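Local structure of DNA mismatch repair protein MutL (Aquifex aeolicus, 6LZI) at residues A[101-106]-A[114-119]; A[171-176]-A[234-239]; A[218-223]-A[261-266]. The protein serves DNA mismatch repair as an endonuclease whose ATPase domain, captured here with ADP, binds nucleotide and probably hydrolyses ATP to drive conformational change. One frame throughout, in Å; residues are numbered along the deposited sequence.

Interaction 1: A[101-106]-A[114-119]; sequences FKLRSR and KEIEVE
In the Bergerat-type sheet of the ATPase domain, strands 100-106 and 113-119 form an antiparallel beta hairpin in which F101 faces V118, L103 faces I116 and S105 faces K114 as hydrogen-bonded pairs. Two backbone bonds close each; in the middle one, L103 N reaches I116 O at 2.9 Å and I116 N reaches L103 O at 2.8 Å. The apolar side chains of these pairs pack beneath helices 58-61 and 91-96. L103 CB touches I116 CG2 at 4.0 Å, and the L103 side chain lies about 5 Å from the bound ADP.

The face bearing K102, R104, E115 and E117 is charged. With CG set between its backbone N and carbonyl carbon (chi1 65°) and a bend at chi3, R104 lies alongside E115 and grips one oxygen side-on, NE to OE1 at 2.9 Å and NH2 to OE1 at 3.1 Å. Both nitrogens come from the same face of the carboxylate, whose plane stands 67° from the guanidinium. R104 NH1 turns to E136 and E138, while R127 bridges to E117 and, less surely, to E115 OE2. With an alanine in place of E115, NE and NH2 of R104 would probably lose their shared acceptor. Around the buried E115, basic side chains alternating with glutamates on adjacent strands probably offset much of one another's charge.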
loop_
_atom_site.group_PDB
_atom_site.type_symbol
_atom_site.label_atom_id
_atom_site.label_comp_id
_atom_site.label_asym_id
_atom_site.label_seq_id
_atom_site.Cartn_x
_atom_site.Cartn_y
_atom_site.Cartn_z
ATOM N N PHE A 101 1.288 -8.973 -18.383
ATOM C CA PHE A 101 1.895 -9.065 -17.064
ATOM C C PHE A 101 3.364 -9.398 -17.222
ATOM O O PHE A 101 3.708 -10.393 -17.870
ATOM C CB PHE A 101 1.157 -10.169 -16.266
ATOM C CG PHE A 101 1.739 -10.450 -14.908
ATOM C CD1 PHE A 101 2.716 -11.429 -14.763
ATOM C CD2 PHE A 101 1.187 -9.866 -13.747
ATOM C CE1 PHE A 101 3.237 -11.699 -13.484
ATOM C CE2 PHE A 101 1.724 -10.142 -12.491
ATOM C CZ PHE A 101 2.706 -11.050 -12.356
ATOM N N LYS A 102 4.251 -8.609 -16.612
ATOM C CA LYS A 102 5.619 -9.078 -16.491
ATOM C C LYS A 102 6.024 -9.139 -15.023
ATOM O O LYS A 102 5.698 -8.259 -14.251
ATOM C CB LYS A 102 6.614 -8.161 -17.240
ATOM C CG LYS A 102 6.584 -8.284 -18.741
ATOM C CD LYS A 102 7.715 -7.522 -19.382
ATOM C CE LYS A 102 7.498 -7.426 -20.905
ATOM N NZ LYS A 102 8.205 -6.204 -21.402
ATOM N N LEU A 103 6.773 -10.141 -14.645
ATOM C CA LEU A 103 7.383 -10.103 -13.314
ATOM C C LEU A 103 8.859 -10.407 -13.474
ATOM O O LEU A 103 9.205 -11.405 -14.077
ATOM C CB LEU A 103 6.773 -11.132 -12.389
ATOM C CG LEU A 103 7.364 -11.360 -10.957
ATOM C CD1 LEU A 103 6.256 -11.759 -9.902
ATOM C CD2 LEU A 103 8.400 -12.409 -10.911
ATOM N N ARG A 104 9.724 -9.542 -12.976
ATOM C CA ARG A 104 11.140 -9.855 -12.956
ATOM C C ARG A 104 11.609 -9.874 -11.503
ATOM O O ARG A 104 11.139 -9.085 -10.687
ATOM C CB ARG A 104 11.966 -8.849 -13.813
ATOM C CG ARG A 104 11.977 -7.379 -13.318
ATOM C CD ARG A 104 12.820 -6.549 -14.334
ATOM N NE ARG A 104 12.091 -6.522 -15.617
ATOM C CZ ARG A 104 11.106 -5.654 -15.870
ATOM N NH1 ARG A 104 10.726 -4.781 -14.934
ATOM N NH2 ARG A 104 10.457 -5.661 -17.054
ATOM N N SER A 105 12.510 -10.792 -11.179
ATOM C CA SER A 105 12.993 -10.927 -9.785
ATOM C C SER A 105 14.402 -11.513 -9.742
ATOM O O SER A 105 14.756 -12.434 -10.493
ATOM C CB SER A 105 12.059 -11.814 -8.934
ATOM O OG SER A 105 12.411 -11.760 -7.573
ATOM N N ARG A 106 15.211 -10.952 -8.852
ATOM C CA ARG A 106 16.544 -11.412 -8.595
ATOM C C ARG A 106 16.590 -11.806 -7.115
ATOM O O ARG A 106 16.321 -10.976 -6.234
ATOM C CB ARG A 106 17.552 -10.327 -8.877
ATOM C CG ARG A 106 18.995 -10.842 -8.626
ATOM C CD ARG A 106 20.012 -9.714 -8.951
ATOM N NE ARG A 106 21.293 -9.949 -8.298
ATOM C CZ ARG A 106 22.276 -9.049 -8.306
ATOM N NH1 ARG A 106 22.105 -7.913 -8.989
ATOM N NH2 ARG A 106 23.398 -9.255 -7.614
ATOM N N LYS A 114 15.495 -13.118 -13.217
ATOM C CA LYS A 114 14.714 -13.819 -14.211
ATOM C C LYS A 114 13.378 -13.106 -14.395
ATOM O O LYS A 114 12.752 -12.630 -13.429
ATOM C CB LYS A 114 14.538 -15.313 -13.783
ATOM C CG LYS A 114 13.495 -16.081 -14.597
ATOM C CD LYS A 114 13.515 -17.564 -14.363
ATOM C CE LYS A 114 14.925 -18.112 -14.270
ATOM N NZ LYS A 114 15.835 -18.022 -15.475
ATOM N N GLU A 115 12.879 -13.123 -15.610
ATOM C CA GLU A 115 11.660 -12.387 -15.937
ATOM C C GLU A 115 10.665 -13.328 -16.609
ATOM O O GLU A 115 11.043 -14.101 -17.474
ATOM C CB GLU A 115 12.004 -11.223 -16.860
ATOM C CG GLU A 115 10.729 -10.584 -17.379
ATOM C CD GLU A 115 10.988 -9.418 -18.238
ATOM O OE1 GLU A 115 11.620 -8.486 -17.763
ATOM O OE2 GLU A 115 10.574 -9.445 -19.408
ATOM N N ILE A 116 9.415 -13.300 -16.175
ATOM C CA ILE A 116 8.376 -14.111 -16.809
ATOM C C ILE A 116 7.338 -13.165 -17.374
ATOM O O ILE A 116 7.048 -12.104 -16.805
ATOM C CB ILE A 116 7.741 -15.102 -15.811
ATOM C CG1 ILE A 116 6.709 -15.984 -16.505
ATOM C CG2 ILE A 116 7.079 -14.387 -14.635
ATOM C CD1 ILE A 116 6.566 -17.373 -15.895
ATOM N N GLU A 117 6.829 -13.495 -18.540
ATOM C CA GLU A 117 5.872 -12.641 -19.207
ATOM C C GLU A 117 4.601 -13.444 -19.490
ATOM O O GLU A 117 4.659 -14.619 -19.871
ATOM C CB GLU A 117 6.440 -12.037 -20.510
ATOM C CG GLU A 117 5.421 -11.147 -21.200
ATOM C CD GLU A 117 5.982 -10.420 -22.427
ATOM O OE1 GLU A 117 7.011 -10.869 -22.939
ATOM O OE2 GLU A 117 5.398 -9.409 -22.866
ATOM N N VAL A 118 3.458 -12.838 -19.201
ATOM C CA VAL A 118 2.189 -13.563 -19.273
ATOM C C VAL A 118 1.190 -12.621 -19.912
ATOM O O VAL A 118 1.198 -11.420 -19.637
ATOM C CB VAL A 118 1.699 -14.027 -17.881
ATOM C CG1 VAL A 118 0.277 -14.542 -17.934
ATOM C CG2 VAL A 118 2.647 -15.082 -17.298
ATOM N N GLU A 119 0.295 -13.163 -20.725
ATOM C CA GLU A 119 -0.816 -12.384 -21.222
ATOM C C GLU A 119 -2.095 -13.141 -20.919
ATOM O O GLU A 119 -2.285 -14.261 -21.412
ATOM C CB GLU A 119 -0.689 -12.154 -22.719
ATOM C CG GLU A 119 -1.683 -11.177 -23.252
ATOM C CD GLU A 119 -1.807 -11.288 -24.752
ATOM O OE1 GLU A 119 -2.772 -11.938 -25.223
ATOM O OE2 GLU A 119 -0.920 -10.739 -25.445
HETATM O O HOH W 1 10.797 -6.881 -20.955
#

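Interaction 2: A[171-176]-A[234-239]; sequences ALTNPE and YVFINK
T173 meets both F236 and K239, its branches dividing the work. Its CB lies 4.0 Å from K239 CG, in van der Waals contact with the lysine stem. A chi1 of 50° puts OG1 between the backbone N and the carbonyl carbon and leaves CG2 anti to the carbonyl carbon, over one face of the F236 ring: CG2 is 3.4 Å from F236 CD1 and 3.9 Å from the ring centroid, 30° off the normal, a CH-pi contact. The hydroxyl OG1 comes no nearer to K239 NZ than 3.8 Å, too far for a hydrogen bond. A threonine suits this partly exposed border because its methyl covers the aromatic ring. Here helix 156-173 of the ATPase part meets strand 232-237 of the following domain, whose family has the ribosomal S5-like fold. Next to T173, L172 sets its CB 3.7 Å from F236 CZ, crossing the phenylalanine at about a right angle, and continues toward V200, V203 and F204 of helix 196-204. K239 crosses T173 obliquely, its chain extended to the bend at chi4, and brings CE within 3.7 Å of T173 O. Its ammonium ends near the N174 amide without bonding to it, the N174 ND2 being given to Y170 O.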
loop_
_atom_site.group_PDB
_atom_site.type_symbol
_atom_site.label_atom_id
_atom_site.label_comp_id
_atom_site.label_asym_id
_atom_site.label_seq_id
_atom_site.Cartn_x
_atom_site.Cartn_y
_atom_site.Cartn_z
ATOM N N ALA A 171 1.868 3.364 4.089
ATOM C CA ALA A 171 2.950 4.097 4.722
ATOM C C ALA A 171 2.667 4.374 6.199
ATOM O O ALA A 171 3.615 4.439 7.011
ATOM C CB ALA A 171 3.213 5.458 4.086
ATOM N N LEU A 172 1.398 4.547 6.546
ATOM C CA LEU A 172 1.105 4.815 7.950
ATOM C C LEU A 172 1.366 3.637 8.885
ATOM O O LEU A 172 1.525 3.878 10.098
ATOM C CB LEU A 172 -0.335 5.295 8.087
ATOM C CG LEU A 172 -0.548 6.764 7.604
ATOM C CD1 LEU A 172 -2.057 7.096 7.334
ATOM C CD2 LEU A 172 0.051 7.841 8.502
ATOM N N THR A 173 1.405 2.390 8.399
ATOM C CA THR A 173 1.708 1.260 9.267
ATOM C C THR A 173 3.078 0.680 9.017
ATOM O O THR A 173 3.408 -0.352 9.582
ATOM C CB THR A 173 0.677 0.156 9.089
ATOM O OG1 THR A 173 0.494 -0.142 7.697
ATOM C CG2 THR A 173 -0.621 0.689 9.649
ATOM N N ASN A 174 3.850 1.298 8.144
ATOM C CA ASN A 174 5.166 0.795 7.816
ATOM C C ASN A 174 6.165 1.921 7.830
ATOM O O ASN A 174 6.691 2.295 6.779
ATOM C CB ASN A 174 5.115 0.123 6.446
ATOM C CG ASN A 174 4.370 -1.186 6.489
ATOM O OD1 ASN A 174 4.930 -2.202 6.914
ATOM N ND2 ASN A 174 3.072 -1.168 6.076
ATOM N N PRO A 175 6.402 2.529 8.991
ATOM C CA PRO A 175 7.231 3.726 8.992
ATOM C C PRO A 175 8.677 3.401 8.720
ATOM O O PRO A 175 9.393 4.308 8.360
ATOM C CB PRO A 175 7.009 4.325 10.403
ATOM C CG PRO A 175 6.707 3.193 11.195
ATOM C CD PRO A 175 5.825 2.306 10.338
ATOM N N GLU A 176 9.106 2.136 8.873
ATOM C CA GLU A 176 10.475 1.715 8.608
ATOM C C GLU A 176 10.707 1.528 7.102
ATOM O O GLU A 176 11.852 1.310 6.675
ATOM C CB GLU A 176 10.748 0.436 9.381
ATOM C CG GLU A 176 10.044 -0.833 8.814
ATOM C CD GLU A 176 8.574 -1.083 9.222
ATOM O OE1 GLU A 176 7.872 -0.221 9.818
ATOM O OE2 GLU A 176 8.108 -2.222 8.924
ATOM N N TYR A 234 -8.608 8.097 10.751
ATOM C CA TYR A 234 -7.982 6.843 10.376
ATOM C C TYR A 234 -7.870 5.927 11.582
ATOM O O TYR A 234 -7.583 6.370 12.701
ATOM C CB TYR A 234 -6.592 7.097 9.787
ATOM C CG TYR A 234 -6.618 7.858 8.490
ATOM C CD1 TYR A 234 -6.817 9.219 8.471
ATOM C CD2 TYR A 234 -6.479 7.193 7.268
ATOM C CE1 TYR A 234 -6.872 9.906 7.270
ATOM C CE2 TYR A 234 -6.504 7.878 6.068
ATOM C CZ TYR A 234 -6.725 9.235 6.084
ATOM O OH TYR A 234 -6.751 9.908 4.900
ATOM N N VAL A 235 -8.112 4.647 11.354
ATOM C CA VAL A 235 -8.121 3.657 12.417
ATOM C C VAL A 235 -7.378 2.418 11.943
ATOM O O VAL A 235 -7.730 1.823 10.917
ATOM C CB VAL A 235 -9.540 3.252 12.833
ATOM C CG1 VAL A 235 -9.438 2.230 13.940
ATOM C CG2 VAL A 235 -10.351 4.467 13.256
ATOM N N PHE A 236 -6.401 1.994 12.723
ATOM C CA PHE A 236 -5.646 0.786 12.430
ATOM C C PHE A 236 -5.795 -0.093 13.651
ATOM O O PHE A 236 -5.404 0.315 14.747
ATOM C CB PHE A 236 -4.166 1.093 12.149
ATOM C CG PHE A 236 -3.964 2.027 10.988
ATOM C CD1 PHE A 236 -3.933 1.539 9.684
ATOM C CD2 PHE A 236 -3.846 3.385 11.197
ATOM C CE1 PHE A 236 -3.794 2.382 8.594
ATOM C CE2 PHE A 236 -3.688 4.276 10.079
ATOM C CZ PHE A 236 -3.638 3.761 8.799
ATOM N N ILE A 237 -6.412 -1.263 13.477
ATOM C CA ILE A 237 -6.543 -2.226 14.564
ATOM C C ILE A 237 -5.579 -3.372 14.286
ATOM O O ILE A 237 -5.711 -4.080 13.280
ATOM C CB ILE A 237 -7.989 -2.697 14.745
ATOM C CG1 ILE A 237 -8.880 -1.475 15.044
ATOM C CG2 ILE A 237 -8.062 -3.648 15.912
ATOM C CD1 ILE A 237 -10.196 -1.770 15.750
ATOM N N ASN A 238 -4.614 -3.535 15.184
ATOM C CA ASN A 238 -3.546 -4.524 15.081
ATOM C C ASN A 238 -2.925 -4.454 13.693
ATOM O O ASN A 238 -2.921 -5.415 12.922
ATOM C CB ASN A 238 -4.045 -5.937 15.406
ATOM C CG ASN A 238 -4.789 -6.001 16.715
ATOM O OD1 ASN A 238 -5.056 -4.976 17.338
ATOM N ND2 ASN A 238 -5.150 -7.207 17.136
ATOM N N LYS A 239 -2.480 -3.243 13.363
ATOM C CA LYS A 239 -1.719 -2.915 12.164
ATOM C C LYS A 239 -2.544 -3.029 10.882
ATOM O O LYS A 239 -1.988 -2.913 9.796
ATOM C CB LYS A 239 -0.441 -3.775 12.074
ATOM C CG LYS A 239 0.665 -3.224 11.140
ATOM C CD LYS A 239 1.760 -4.270 10.895
ATOM C CE LYS A 239 2.607 -3.964 9.661
ATOM N NZ LYS A 239 1.788 -3.604 8.444
#

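Interaction 3: A[218-223]-A[261-266]; sequences ITLRAF and VVLYAE
T219 and E266, R221 and Y264, and F223 and V262 face each other across two antiparallel strands, and in each of these pairs both backbone N-H groups and both carbonyls are used. At one end T219 N reaches E266 O at 3.0 Å with an N-H...O angle of 168°, and E266 N returns the bond to T219 O. In the middle Y264 N gives to R221 O at 2.8 Å. The far pair is less straight in one direction, F223 N meeting V262 O at 152°; that oxygen also takes a short CA-H contact from A222 CA, 3.0 Å away.

The alternate residues turn their backbone groups outward, so neighbouring strands satisfy them. L220 bonds with A213 and A222 with L211 on strand 209-213, while V261 and L263 bond with Y234 on strand 232-237; A265 N and O are probably bonded with F236 O and N238 N. Strands 219-225 and 260-266 are thus inner members of the mixed five-stranded sheet of the S5-like domain, which follows the ATP-binding module in MutL as in gyrase B.

On one face the small and branched chains L220, A222, L263 and A265 pack together; L220 CD2 lies 3.8 Å from A265 CB and 3.9 Å from L263 CD1, and helix 292-298 covers L220 and A222. The other face is mixed, apolar at F223 and V262. R221, with CG anti to the backbone N and the chain extended to NE, carries its guanidinium beyond the strand pair to a salt bridge with E210. The hydroxyl of Y264 is hydrogen-bonded with L172 O, which pins the ring's outer end, and R221 O lies in plane at the ring edge. F223 CE1 touches Y264 CE1 at 3.7 Å, the two rings meeting rim to rim with planes 84° apart.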
loop_
_atom_site.group_PDB
_atom_site.type_symbol
_atom_site.label_atom_id
_atom_site.label_comp_id
_atom_site.label_asym_id
_atom_site.label_seq_id
_atom_site.Cartn_x
_atom_site.Cartn_y
_atom_site.Cartn_z
ATOM N N ILE A 218 -5.338 -3.828 26.277
ATOM C CA ILE A 218 -5.855 -2.971 25.216
ATOM C C ILE A 218 -4.978 -1.732 25.140
ATOM O O ILE A 218 -4.786 -1.051 26.151
ATOM C CB ILE A 218 -7.315 -2.578 25.497
ATOM C CG1 ILE A 218 -7.693 -1.326 24.706
ATOM C CG2 ILE A 218 -7.520 -2.355 27.007
ATOM C CD1 ILE A 218 -7.591 -1.462 23.212
ATOM N N THR A 219 -4.455 -1.425 23.948
ATOM C CA THR A 219 -3.537 -0.297 23.816
ATOM C C THR A 219 -3.952 0.620 22.669
ATOM O O THR A 219 -4.251 0.150 21.563
ATOM C CB THR A 219 -2.102 -0.805 23.636
ATOM O OG1 THR A 219 -1.791 -1.677 24.737
ATOM C CG2 THR A 219 -1.118 0.352 23.648
ATOM N N LEU A 220 -3.968 1.930 22.950
ATOM C CA LEU A 220 -4.312 2.969 21.983
ATOM C C LEU A 220 -3.180 3.983 21.909
ATOM O O LEU A 220 -2.633 4.392 22.939
ATOM C CB LEU A 220 -5.611 3.686 22.382
ATOM C CG LEU A 220 -6.852 2.845 22.585
ATOM C CD1 LEU A 220 -7.947 3.703 23.259
ATOM C CD2 LEU A 220 -7.345 2.236 21.279
ATOM N N ARG A 221 -2.817 4.351 20.692
ATOM C CA ARG A 221 -1.877 5.419 20.411
ATOM C C ARG A 221 -2.503 6.230 19.280
ATOM O O ARG A 221 -2.743 5.686 18.186
ATOM C CB ARG A 221 -0.517 4.834 19.998
ATOM C CG ARG A 221 0.637 5.814 19.844
ATOM C CD ARG A 221 1.868 5.089 19.304
ATOM N NE ARG A 221 3.030 5.947 19.372
ATOM C CZ ARG A 221 4.241 5.628 18.931
ATOM N NH1 ARG A 221 4.478 4.439 18.366
ATOM N NH2 ARG A 221 5.210 6.525 19.058
ATOM N N ALA A 222 -2.780 7.513 19.533
ATOM C CA ALA A 222 -3.273 8.375 18.469
ATOM C C ALA A 222 -2.354 9.562 18.218
ATOM O O ALA A 222 -1.550 9.967 19.079
ATOM C CB ALA A 222 -4.687 8.891 18.758
ATOM N N PHE A 223 -2.524 10.146 17.037
ATOM C CA PHE A 223 -1.885 11.406 16.671
ATOM C C PHE A 223 -2.995 12.318 16.218
ATOM O O PHE A 223 -3.727 11.945 15.294
ATOM C CB PHE A 223 -0.853 11.205 15.540
ATOM C CG PHE A 223 0.202 10.192 15.912
ATOM C CD1 PHE A 223 -0.050 8.817 15.748
ATOM C CD2 PHE A 223 1.372 10.596 16.532
ATOM C CE1 PHE A 223 0.913 7.853 16.168
ATOM C CE2 PHE A 223 2.299 9.682 16.954
ATOM C CZ PHE A 223 2.068 8.290 16.785
ATOM N N VAL A 261 -7.305 12.671 13.084
ATOM C CA VAL A 261 -7.136 11.671 14.138
ATOM C C VAL A 261 -6.605 10.404 13.501
ATOM O O VAL A 261 -7.268 9.830 12.634
ATOM C CB VAL A 261 -8.441 11.361 14.879
ATOM C CG1 VAL A 261 -8.169 10.298 15.940
ATOM C CG2 VAL A 261 -9.060 12.624 15.526
ATOM N N VAL A 262 -5.404 9.963 13.907
ATOM C CA VAL A 262 -4.864 8.712 13.422
ATOM C C VAL A 262 -4.738 7.819 14.622
ATOM O O VAL A 262 -3.921 8.078 15.508
ATOM C CB VAL A 262 -3.506 8.864 12.724
ATOM C CG1 VAL A 262 -3.078 7.505 12.166
ATOM C CG2 VAL A 262 -3.569 9.962 11.658
ATOM N N LEU A 263 -5.534 6.762 14.655
ATOM C CA LEU A 263 -5.628 5.902 15.817
ATOM C C LEU A 263 -5.038 4.534 15.507
ATOM O O LEU A 263 -5.503 3.837 14.600
ATOM C CB LEU A 263 -7.081 5.754 16.269
ATOM C CG LEU A 263 -7.366 4.733 17.376
ATOM C CD1 LEU A 263 -6.799 5.188 18.718
ATOM C CD2 LEU A 263 -8.861 4.493 17.486
ATOM N N TYR A 264 -4.032 4.156 16.280
ATOM C CA TYR A 264 -3.444 2.818 16.239
ATOM C C TYR A 264 -3.934 2.054 17.454
ATOM O O TYR A 264 -3.554 2.367 18.585
ATOM C CB TYR A 264 -1.917 2.897 16.241
ATOM C CG TYR A 264 -1.390 3.610 15.021
ATOM C CD1 TYR A 264 -1.300 5.021 14.983
ATOM C CD2 TYR A 264 -1.013 2.875 13.917
ATOM C CE1 TYR A 264 -0.800 5.638 13.811
ATOM C CE2 TYR A 264 -0.540 3.502 12.742
ATOM C CZ TYR A 264 -0.425 4.889 12.745
ATOM O OH TYR A 264 0.013 5.538 11.608
ATOM N N ALA A 265 -4.791 1.068 17.219
ATOM C CA ALA A 265 -5.335 0.236 18.275
ATOM C C ALA A 265 -4.687 -1.142 18.201
ATOM O O ALA A 265 -4.523 -1.702 17.112
ATOM C CB ALA A 265 -6.854 0.110 18.142
ATOM N N GLU A 266 -4.328 -1.669 19.364
ATOM C CA GLU A 266 -3.795 -3.013 19.525
ATOM C C GLU A 266 -4.716 -3.756 20.478
ATOM O O GLU A 266 -4.883 -3.343 21.630
ATOM C CB GLU A 266 -2.372 -2.969 20.074
ATOM C CG GLU A 266 -1.488 -4.147 19.672
ATOM C CD GLU A 266 -0.527 -4.509 20.781
ATOM O OE1 GLU A 266 -0.999 -4.798 21.905
ATOM O OE2 GLU A 266 0.701 -4.453 20.550
#

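In the fold
Along the chain interaction 1 closes first, within the ATPase sheet; interactions 2 and 3 follow, their segments alternating. Interaction 1 lies across the chain's centre from both others, its centre about 30 Å from that of interaction 2 and 40 Å from that of interaction 3. Interactions 2 and 3, with centres only about 10 Å apart, share the second sheet, where strands 232-237 and 260-266 are parallel neighbours. The C-terminal end of helix 156-173, whose chain continues into strand 178-183 of the ATPase sheet, packs against this second sheet, so interaction 2 is where the helical side of the ATPase part rests on the second domain.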